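Long-range contacts in L-isoleucine-4-hydroxylase (Bacillus thuringiensis, PDB 6LNH), which hydroxylates L-isoleucine to (4S)-4-hydroxy-L-isoleucine, using ferrous iron, 2-oxoglutarate and molecular oxygen, with ascorbate as a further cofactor: residues C[69-77]-C[85-93]; C[129-140]-C[241-249]. One frame throughout, in Å; residues are numbered along the deposited sequence.

Contact 1 of 2, residues C[69-77]-C[85-93]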
loop_
_atom_site.group_PDB
_atom_site.type_symbol
_atom_site.label_atom_id
_atom_site.label_comp_id
_atom_site.label_asym_id
_atom_site.label_seq_id
_atom_site.Cartn_x
_atom_site.Cartn_y
_atom_site.Cartn_z
ATOM N N ALA C 69 -23.233 4.417 7.163
ATOM C CA ALA C 69 -24.043 5.638 7.388
ATOM C C ALA C 69 -24.291 6.315 6.037
ATOM O O ALA C 69 -23.412 6.213 5.170
ATOM C CB ALA C 69 -23.326 6.562 8.339
ATOM N N ARG C 70 -25.433 6.990 5.869
ATOM C CA ARG C 70 -25.726 7.616 4.552
ATOM C C ARG C 70 -26.768 8.735 4.665
ATOM O O ARG C 70 -27.476 8.801 5.681
ATOM C CB ARG C 70 -26.239 6.551 3.580
ATOM C CG ARG C 70 -27.601 5.983 3.953
ATOM C CD ARG C 70 -28.078 4.909 2.996
ATOM N NE ARG C 70 -28.229 5.404 1.637
ATOM C CZ ARG C 70 -27.904 4.715 0.551
ATOM N NH1 ARG C 70 -27.407 3.497 0.664
ATOM N NH2 ARG C 70 -28.073 5.246 -0.646
ATOM N N SER C 71 -26.830 9.567 3.621
ATOM C CA SER C 71 -27.759 10.674 3.462
ATOM C C SER C 71 -28.207 10.685 2.010
ATOM O O SER C 71 -27.470 10.252 1.120
ATOM C CB SER C 71 -27.126 12.023 3.829
ATOM O OG SER C 71 -26.991 12.165 5.230
ATOM N N TYR C 72 -29.423 11.166 1.773
ATOM C CA TYR C 72 -29.990 11.118 0.435
ATOM C C TYR C 72 -30.752 12.401 0.144
ATOM O O TYR C 72 -31.484 12.908 0.998
ATOM C CB TYR C 72 -30.903 9.891 0.295
ATOM C CG TYR C 72 -31.751 9.819 -0.958
ATOM C CD1 TYR C 72 -31.168 9.788 -2.216
ATOM C CD2 TYR C 72 -33.136 9.730 -0.876
ATOM C CE1 TYR C 72 -31.943 9.697 -3.361
ATOM C CE2 TYR C 72 -33.918 9.640 -2.012
ATOM C CZ TYR C 72 -33.316 9.625 -3.252
ATOM O OH TYR C 72 -34.091 9.535 -4.386
ATOM N N SER C 73 -30.569 12.913 -1.070
ATOM C CA SER C 73 -31.357 14.019 -1.591
ATOM C C SER C 73 -31.439 13.844 -3.098
ATOM O O SER C 73 -30.599 13.179 -3.709
ATOM C CB SER C 73 -30.745 15.379 -1.231
ATOM O OG SER C 73 -30.833 15.628 0.162
ATOM N N ARG C 74 -32.461 14.448 -3.698
ATOM C CA ARG C 74 -32.699 14.269 -5.121
ATOM C C ARG C 74 -33.218 15.558 -5.739
ATOM O O ARG C 74 -33.846 16.383 -5.069
ATOM C CB ARG C 74 -33.690 13.126 -5.385
ATOM C CG ARG C 74 -34.994 13.239 -4.622
ATOM C CD ARG C 74 -36.003 12.227 -5.134
ATOM N NE ARG C 74 -37.299 12.357 -4.478
ATOM C CZ ARG C 74 -37.785 11.478 -3.607
ATOM N NH1 ARG C 74 -37.086 10.397 -3.291
ATOM N NH2 ARG C 74 -38.976 11.676 -3.060
ATOM N N TYR C 75 -32.950 15.714 -7.030
ATOM C CA TYR C 75 -33.492 16.795 -7.835
ATOM C C TYR C 75 -34.525 16.227 -8.799
ATOM O O TYR C 75 -34.458 15.057 -9.188
ATOM C CB TYR C 75 -32.392 17.512 -8.623
ATOM C CG TYR C 75 -31.387 18.241 -7.759
ATOM C CD1 TYR C 75 -31.646 19.521 -7.288
ATOM C CD2 TYR C 75 -30.176 17.652 -7.421
ATOM C CE1 TYR C 75 -30.731 20.193 -6.500
ATOM C CE2 TYR C 75 -29.252 18.316 -6.634
ATOM C CZ TYR C 75 -29.535 19.587 -6.178
ATOM O OH TYR C 75 -28.620 20.251 -5.394
ATOM N N ILE C 76 -35.481 17.064 -9.187
ATOM C CA ILE C 76 -36.483 16.712 -10.187
ATOM C C ILE C 76 -36.250 17.575 -11.415
ATOM O O ILE C 76 -36.129 18.802 -11.308
ATOM C CB ILE C 76 -37.914 16.903 -9.651
ATOM C CG1 ILE C 76 -38.106 16.150 -8.335
ATOM C CG2 ILE C 76 -38.935 16.445 -10.684
ATOM C CD1 ILE C 76 -39.357 16.556 -7.579
ATOM N N LYS C 77 -36.188 16.938 -12.580
ATOM C CA LYS C 77 -36.076 17.637 -13.857
ATOM C C LYS C 77 -37.329 17.313 -14.662
ATOM O O LYS C 77 -37.430 16.233 -15.252
ATOM C CB LYS C 77 -34.806 17.228 -14.597
ATOM C CG LYS C 77 -34.745 17.688 -16.049
ATOM C CD LYS C 77 -34.719 19.204 -16.155
ATOM C CE LYS C 77 -34.559 19.652 -17.599
ATOM N NZ LYS C 77 -35.749 19.310 -18.427
ATOM N N ILE C 85 -35.128 21.285 -9.532
ATOM C CA ILE C 85 -35.521 21.742 -8.170
ATOM C C ILE C 85 -35.171 20.668 -7.140
ATOM O O ILE C 85 -35.322 19.477 -7.447
ATOM C CB ILE C 85 -37.012 22.122 -8.138
ATOM C CG1 ILE C 85 -37.871 21.091 -8.872
ATOM C CG2 ILE C 85 -37.215 23.517 -8.703
ATOM C CD1 ILE C 85 -39.340 21.178 -8.542
ATOM N N LEU C 86 -34.703 21.102 -5.969
ATOM C CA LEU C 86 -34.354 20.179 -4.863
ATOM C C LEU C 86 -35.659 19.673 -4.245
ATOM O O LEU C 86 -36.393 20.494 -3.677
ATOM C CB LEU C 86 -33.526 20.952 -3.834
ATOM C CG LEU C 86 -32.775 20.098 -2.816
ATOM C CD1 LEU C 86 -33.633 19.846 -1.590
ATOM C CD2 LEU C 86 -32.331 18.785 -3.436
ATOM N N ASP C 87 -35.936 18.374 -4.374
ATOM C CA ASP C 87 -37.179 17.789 -3.809
ATOM C C ASP C 87 -37.152 17.934 -2.284
ATOM O O ASP C 87 -36.077 17.752 -1.692
ATOM C CB ASP C 87 -37.357 16.335 -4.247
ATOM C CG ASP C 87 -38.754 15.797 -3.997
ATOM O OD1 ASP C 87 -39.394 16.260 -3.038
ATOM O OD2 ASP C 87 -39.186 14.920 -4.763
ATOM N N ASN C 88 -38.293 18.273 -1.682
ATOM C CA ASN C 88 -38.365 18.416 -0.204
ATOM C C ASN C 88 -38.583 17.027 0.402
ATOM O O ASN C 88 -38.314 16.850 1.602
ATOM C CB ASN C 88 -39.421 19.435 0.229
ATOM C CG ASN C 88 -40.832 19.002 -0.097
ATOM O OD1 ASN C 88 -41.113 18.570 -1.212
ATOM N ND2 ASN C 88 -41.727 19.118 0.870
ATOM N N SER C 89 -39.064 16.087 -0.416
ATOM C CA SER C 89 -39.272 14.690 0.036
ATOM C C SER C 89 -37.996 13.892 -0.242
ATOM O O SER C 89 -37.329 14.185 -1.251
ATOM C CB SER C 89 -40.457 14.083 -0.662
ATOM O OG SER C 89 -41.115 13.156 0.184
ATOM N N ASN C 90 -37.667 12.932 0.625
ATOM C CA ASN C 90 -36.442 12.119 0.410
ATOM C C ASN C 90 -36.743 10.649 0.725
ATOM O O ASN C 90 -35.907 9.998 1.370
ATOM C CB ASN C 90 -35.247 12.668 1.190
ATOM C CG ASN C 90 -35.290 12.292 2.653
ATOM O OD1 ASN C 90 -36.344 11.938 3.171
ATOM N ND2 ASN C 90 -34.149 12.347 3.317
ATOM N N ASP C 91 -37.903 10.156 0.287
ATOM C CA ASP C 91 -38.264 8.735 0.522
ATOM C C ASP C 91 -37.581 7.881 -0.548
ATOM O O ASP C 91 -37.754 8.183 -1.741
ATOM C CB ASP C 91 -39.780 8.532 0.538
ATOM C CG ASP C 91 -40.522 9.447 -0.419
ATOM O OD1 ASP C 91 -40.119 9.513 -1.595
ATOM O OD2 ASP C 91 -41.497 10.082 0.022
ATOM N N TYR C 92 -36.830 6.864 -0.128
ATOM C CA TYR C 92 -36.117 5.979 -1.083
ATOM C C TYR C 92 -36.643 4.549 -0.934
ATOM O O TYR C 92 -36.318 3.901 0.069
ATOM C CB TYR C 92 -34.608 6.048 -0.835
ATOM C CG TYR C 92 -33.768 5.310 -1.844
ATOM C CD1 TYR C 92 -33.841 5.614 -3.191
ATOM C CD2 TYR C 92 -32.901 4.307 -1.452
ATOM C CE1 TYR C 92 -33.073 4.941 -4.124
ATOM C CE2 TYR C 92 -32.125 3.623 -2.372
ATOM C CZ TYR C 92 -32.213 3.940 -3.715
ATOM O OH TYR C 92 -31.454 3.270 -4.629
ATOM N N PHE C 93 -37.438 4.084 -1.900
ATOM C CA PHE C 93 -37.986 2.706 -1.829
ATOM C C PHE C 93 -37.043 1.715 -2.515
ATOM O O PHE C 93 -36.710 1.904 -3.696
ATOM C CB PHE C 93 -39.396 2.623 -2.417
ATOM C CG PHE C 93 -40.044 1.274 -2.238
ATOM C CD1 PHE C 93 -39.724 0.218 -3.072
ATOM C CD2 PHE C 93 -40.955 1.053 -1.219
ATOM C CE1 PHE C 93 -40.310 -1.025 -2.900
ATOM C CE2 PHE C 93 -41.541 -0.191 -1.048
ATOM C CZ PHE C 93 -41.217 -1.228 -1.888
#
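Arg74 reaches across to two acids in a salt-bridge network. Its NE donates to Asp87 OD2 (3.2 Å), a salt bridge with the two side chains lying side by side. Arg74 NH2 donates to Asp91 OD1 at 2.9 Å, the second salt bridge. Arg74 NH1 donates to the backbone O of Asp91 at 2.8 Å, completing a two-nitrogen, end-on grip. All three acceptors lie close to the guanidinium plane, although each is met from above the plane of its own group. Ser89 O sits over one guanidinium face, toward its rim. The other oxygen of Asp87, OD1, accepts from Ser89 N and forms an Asx turn. Two acids on one arginine would be expected to favour their ionised forms. Backbone bonds join Ile76 and Ile85 in both directions, and Asp87 N donates to Arg74 O. Strands 68-77 and 84-86 form a beta hairpin, with 84-86 at one edge of the main sheet; beyond it the chain runs on beside 69-77 as a loop. Leu86 CD2 lies over a face of the Tyr75 ring, a CH-pi contact 4.0 Å from its centroid. Tyr92 turns an edge to the face of Tyr72, planes at 51°. Tyr92 OH is hydrogen-bonded to Glu174 OE2.

Contact 2 of 2, residues C[129-140]-C[241-249]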
loop_
_atom_site.group_PDB
_atom_site.type_symbol
_atom_site.label_atom_id
_atom_site.label_comp_id
_atom_site.label_asym_id
_atom_site.label_seq_id
_atom_site.Cartn_x
_atom_site.Cartn_y
_atom_site.Cartn_z
ATOM N N ASP C 129 -22.279 14.869 -14.469
ATOM C CA ASP C 129 -22.981 13.591 -14.543
ATOM C C ASP C 129 -24.273 13.732 -15.332
ATOM O O ASP C 129 -24.616 12.865 -16.144
ATOM C CB ASP C 129 -23.278 13.067 -13.137
ATOM C CG ASP C 129 -22.023 12.762 -12.346
ATOM O OD1 ASP C 129 -20.922 12.794 -12.934
ATOM O OD2 ASP C 129 -22.142 12.488 -11.133
ATOM N N THR C 130 -24.999 14.829 -15.108
ATOM C CA THR C 130 -26.251 15.057 -15.821
ATOM C C THR C 130 -26.013 15.206 -17.316
ATOM O O THR C 130 -26.754 14.643 -18.131
ATOM C CB THR C 130 -26.955 16.290 -15.255
ATOM O OG1 THR C 130 -27.161 16.116 -13.848
ATOM C CG2 THR C 130 -28.299 16.482 -15.920
ATOM N N GLU C 131 -24.979 15.960 -17.697
ATOM C CA GLU C 131 -24.696 16.164 -19.113
ATOM C C GLU C 131 -24.259 14.866 -19.779
ATOM O O GLU C 131 -24.562 14.630 -20.954
ATOM C CB GLU C 131 -23.617 17.238 -19.268
ATOM C CG GLU C 131 -23.070 17.411 -20.678
ATOM C CD GLU C 131 -22.033 18.521 -20.758
ATOM O OE1 GLU C 131 -22.215 19.557 -20.080
ATOM O OE2 GLU C 131 -21.036 18.361 -21.495
ATOM N N PHE C 132 -23.564 14.001 -19.033
ATOM C CA PHE C 132 -23.198 12.688 -19.556
ATOM C C PHE C 132 -24.422 11.791 -19.678
ATOM O O PHE C 132 -24.600 11.110 -20.694
ATOM C CB PHE C 132 -22.133 12.058 -18.647
ATOM C CG PHE C 132 -21.616 10.707 -19.115
ATOM C CD1 PHE C 132 -22.442 9.591 -19.197
ATOM C CD2 PHE C 132 -20.281 10.556 -19.447
ATOM C CE1 PHE C 132 -21.955 8.374 -19.621
ATOM C CE2 PHE C 132 -19.785 9.334 -19.865
ATOM C CZ PHE C 132 -20.625 8.242 -19.952
ATOM N N ALA C 133 -25.281 11.783 -18.659
ATOM C CA ALA C 133 -26.454 10.917 -18.694
ATOM C C ALA C 133 -27.372 11.279 -19.853
ATOM O O ALA C 133 -27.874 10.397 -20.560
ATOM C CB ALA C 133 -27.205 10.997 -17.364
ATOM N N PHE C 134 -27.603 12.577 -20.062
ATOM C CA PHE C 134 -28.466 13.039 -21.145
ATOM C C PHE C 134 -27.921 12.738 -22.533
ATOM O O PHE C 134 -28.704 12.654 -23.483
ATOM C CB PHE C 134 -28.715 14.535 -20.995
ATOM C CG PHE C 134 -29.667 14.860 -19.897
ATOM C CD1 PHE C 134 -30.458 13.864 -19.355
ATOM C CD2 PHE C 134 -29.775 16.144 -19.399
ATOM C CE1 PHE C 134 -31.338 14.138 -18.345
ATOM C CE2 PHE C 134 -30.664 16.426 -18.383
ATOM C CZ PHE C 134 -31.445 15.417 -17.851
ATOM N N LYS C 135 -26.612 12.598 -22.696
ATOM C CA LYS C 135 -26.076 12.289 -24.016
ATOM C C LYS C 135 -25.996 10.793 -24.288
ATOM O O LYS C 135 -25.479 10.397 -25.338
ATOM C CB LYS C 135 -24.715 12.967 -24.210
ATOM C CG LYS C 135 -24.846 14.488 -24.102
ATOM C CD LYS C 135 -23.529 15.223 -23.934
ATOM C CE LYS C 135 -23.506 16.493 -24.784
ATOM N NZ LYS C 135 -23.765 16.217 -26.227
ATOM N N THR C 136 -26.508 9.960 -23.386
ATOM C CA THR C 136 -26.659 8.549 -23.690
ATOM C C THR C 136 -28.032 8.305 -24.313
ATOM O O THR C 136 -28.981 9.060 -24.090
ATOM C CB THR C 136 -26.493 7.704 -22.422
ATOM O OG1 THR C 136 -27.606 7.918 -21.549
ATOM C CG2 THR C 136 -25.217 8.082 -21.685
ATOM N N ASN C 137 -28.130 7.229 -25.096
ATOM C CA ASN C 137 -29.423 6.735 -25.565
ATOM C C ASN C 137 -30.173 5.948 -24.496
ATOM O O ASN C 137 -31.322 5.555 -24.728
ATOM C CB ASN C 137 -29.262 5.914 -26.857
ATOM C CG ASN C 137 -28.379 4.684 -26.694
ATOM O OD1 ASN C 137 -28.070 4.253 -25.584
ATOM N ND2 ASN C 137 -27.965 4.111 -27.822
ATOM N N ILE C 138 -29.543 5.699 -23.345
ATOM C CA ILE C 138 -30.181 4.946 -22.269
ATOM C C ILE C 138 -31.301 5.756 -21.624
ATOM O O ILE C 138 -32.367 5.216 -21.304
ATOM C CB ILE C 138 -29.146 4.491 -21.219
ATOM C CG1 ILE C 138 -28.110 3.528 -21.809
ATOM C CG2 ILE C 138 -29.831 3.802 -20.061
ATOM C CD1 ILE C 138 -26.976 4.177 -22.515
ATOM N N ILE C 139 -31.091 7.052 -21.426
ATOM C CA ILE C 139 -32.047 7.882 -20.702
ATOM C C ILE C 139 -33.037 8.448 -21.707
ATOM O O ILE C 139 -32.657 9.160 -22.644
ATOM C CB ILE C 139 -31.337 9.002 -19.926
ATOM C CG1 ILE C 139 -30.626 8.428 -18.698
ATOM C CG2 ILE C 139 -32.326 10.091 -19.516
ATOM C CD1 ILE C 139 -31.560 7.965 -17.603
ATOM N N ASP C 140 -34.311 8.122 -21.513
ATOM C CA ASP C 140 -35.369 8.595 -22.393
ATOM C C ASP C 140 -35.738 10.009 -21.969
ATOM O O ASP C 140 -36.321 10.219 -20.899
ATOM C CB ASP C 140 -36.554 7.635 -22.323
ATOM C CG ASP C 140 -37.790 8.165 -23.015
ATOM O OD1 ASP C 140 -37.667 8.769 -24.102
ATOM O OD2 ASP C 140 -38.893 7.950 -22.472
ATOM N N LEU C 241 -19.866 9.065 -3.071
ATOM C CA LEU C 241 -20.987 9.853 -3.564
ATOM C C LEU C 241 -21.571 9.145 -4.775
ATOM O O LEU C 241 -20.856 8.897 -5.752
ATOM C CB LEU C 241 -20.559 11.275 -3.933
ATOM C CG LEU C 241 -21.689 12.133 -4.509
ATOM C CD1 LEU C 241 -22.719 12.468 -3.437
ATOM C CD2 LEU C 241 -21.144 13.397 -5.158
ATOM N N LEU C 242 -22.862 8.836 -4.721
ATOM C CA LEU C 242 -23.578 8.257 -5.849
ATOM C C LEU C 242 -24.496 9.305 -6.462
ATOM O O LEU C 242 -25.225 9.994 -5.742
ATOM C CB LEU C 242 -24.397 7.036 -5.424
ATOM C CG LEU C 242 -23.687 5.774 -4.933
ATOM C CD1 LEU C 242 -24.688 4.853 -4.248
ATOM C CD2 LEU C 242 -23.015 5.056 -6.091
ATOM N N VAL C 243 -24.456 9.424 -7.786
ATOM C CA VAL C 243 -25.370 10.280 -8.534
ATOM C C VAL C 243 -26.109 9.383 -9.517
ATOM O O VAL C 243 -25.516 8.888 -10.484
ATOM C CB VAL C 243 -24.644 11.425 -9.252
ATOM C CG1 VAL C 243 -25.655 12.360 -9.897
ATOM C CG2 VAL C 243 -23.763 12.192 -8.273
ATOM N N THR C 244 -27.400 9.172 -9.271
ATOM C CA THR C 244 -28.220 8.247 -10.040
ATOM C C THR C 244 -29.264 8.994 -10.860
ATOM O O THR C 244 -29.741 10.063 -10.468
ATOM C CB THR C 244 -28.914 7.241 -9.120
ATOM O OG1 THR C 244 -29.975 7.893 -8.412
ATOM C CG2 THR C 244 -27.922 6.667 -8.118
ATOM N N PHE C 245 -29.602 8.422 -12.015
ATOM C CA PHE C 245 -30.613 8.971 -12.912
ATOM C C PHE C 245 -31.696 7.925 -13.144
ATOM O O PHE C 245 -31.419 6.850 -13.689
ATOM C CB PHE C 245 -29.975 9.420 -14.229
ATOM C CG PHE C 245 -28.938 10.494 -14.053
ATOM C CD1 PHE C 245 -27.677 10.192 -13.557
ATOM C CD2 PHE C 245 -29.232 11.812 -14.356
ATOM C CE1 PHE C 245 -26.731 11.178 -13.376
ATOM C CE2 PHE C 245 -28.287 12.802 -14.179
ATOM C CZ PHE C 245 -27.035 12.484 -13.689
ATOM N N SER C 246 -32.925 8.240 -12.727
ATOM C CA SER C 246 -34.073 7.363 -12.919
ATOM C C SER C 246 -35.320 8.199 -13.192
ATOM O O SER C 246 -35.317 9.425 -13.059
ATOM C CB SER C 246 -34.281 6.435 -11.716
ATOM O OG SER C 246 -34.547 7.174 -10.539
ATOM N N TYR C 247 -36.390 7.514 -13.593
ATOM C CA TYR C 247 -37.638 8.154 -13.996
ATOM C C TYR C 247 -38.535 8.448 -12.802
ATOM O O TYR C 247 -38.586 7.675 -11.840
ATOM C CB TYR C 247 -38.397 7.269 -14.985
ATOM C CG TYR C 247 -37.601 6.958 -16.220
ATOM C CD1 TYR C 247 -37.023 7.977 -16.959
ATOM C CD2 TYR C 247 -37.423 5.650 -16.650
ATOM C CE1 TYR C 247 -36.291 7.707 -18.092
ATOM C CE2 TYR C 247 -36.692 5.369 -17.787
ATOM C CZ TYR C 247 -36.127 6.403 -18.502
ATOM O OH TYR C 247 -35.396 6.135 -19.635
ATOM N N LYS C 248 -39.237 9.583 -12.872
ATOM C CA LYS C 248 -40.128 9.990 -11.786
ATOM C C LYS C 248 -41.364 9.100 -11.685
ATOM O O LYS C 248 -41.842 8.817 -10.581
ATOM C CB LYS C 248 -40.559 11.441 -11.980
ATOM C CG LYS C 248 -41.262 12.037 -10.777
ATOM C CD LYS C 248 -41.282 13.549 -10.854
ATOM C CE LYS C 248 -41.781 14.149 -9.553
ATOM N NZ LYS C 248 -43.237 13.903 -9.368
ATOM N N GLU C 249 -41.886 8.641 -12.816
ATOM C CA GLU C 249 -43.062 7.768 -12.811
ATOM C C GLU C 249 -43.197 7.003 -14.122
ATOM O O GLU C 249 -42.663 5.902 -14.269
ATOM C CB GLU C 249 -44.327 8.603 -12.559
ATOM C CG GLU C 249 -45.361 7.970 -11.638
ATOM C CD GLU C 249 -46.727 8.623 -11.769
ATOM O OE1 GLU C 249 -47.113 8.981 -12.902
ATOM O OE2 GLU C 249 -47.414 8.784 -10.737
#
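The backbone N of Asp140 donates to Tyr247 OH at 2.9 Å, with a nearly straight N-H...O angle of 162°. The donor lies in the plane of the tyrosine ring, at its edge. Asp140 CB also touches the hydroxyl. The bond ties the loop after helix 120-134 to the end of strand 236-247. Phe245 carries most of the apolar contact. Ala133 CB stands over the centre of its ring, 3.6 Å from the centroid and almost on the ring normal, a CH-pi contact. Asp129 CB and Thr130 OG1 lie at the ring edge, near its plane. With CG anti to the carbonyl carbon (chi1 -61°), the ring reaches the helix backbone, where Phe245 CZ is 3.4 Å from Thr130 N. Thr130 OG1 itself bonds Val126 O. Ile139 CD1 packs on Phe245 CB at 4.0 Å, the two side chains crossing at about a right angle. Farther back along the strand, Val243 CG2 rests against Asp129 OD2 (3.3 Å). That buried oxygen is hydrogen-bonded to His180 NE2 on the neighbouring strand. The axes of 129-134 and 241-247 come within 9.6 Å, their N-to-C directions 37° apart. This is a helix packed against the major sheet of the double-stranded beta-helix (cupin) fold, as in other 2-oxoglutarate/iron dioxygenases.

Both contacts use the main antiparallel sheet, with strand 145-156 lying between 68-77 and 236-247. Their centres are 15 Å apart. Contact 1 is at the sheet's edge hairpin, whereas contact 2 packs a helix onto a more central strand. They touch where Ile76 CG2 meets Lys248 CD at 3.7 Å. Ile147 of the strand between them bonds Tyr75 through its backbone and touches Thr130 and Phe245. The iron is bound by His170, Asp172 and His223. Contact 1 comes nearer to it. The side chain of Tyr92 is about 9 Å from the bound Fe(III) ion and about 7 Å from the side chain of Asp172. In contact 2, the side chain of Val243 is about 13 Å from the bound Fe(III) ion and about 11 Å from the side chain of Asp172.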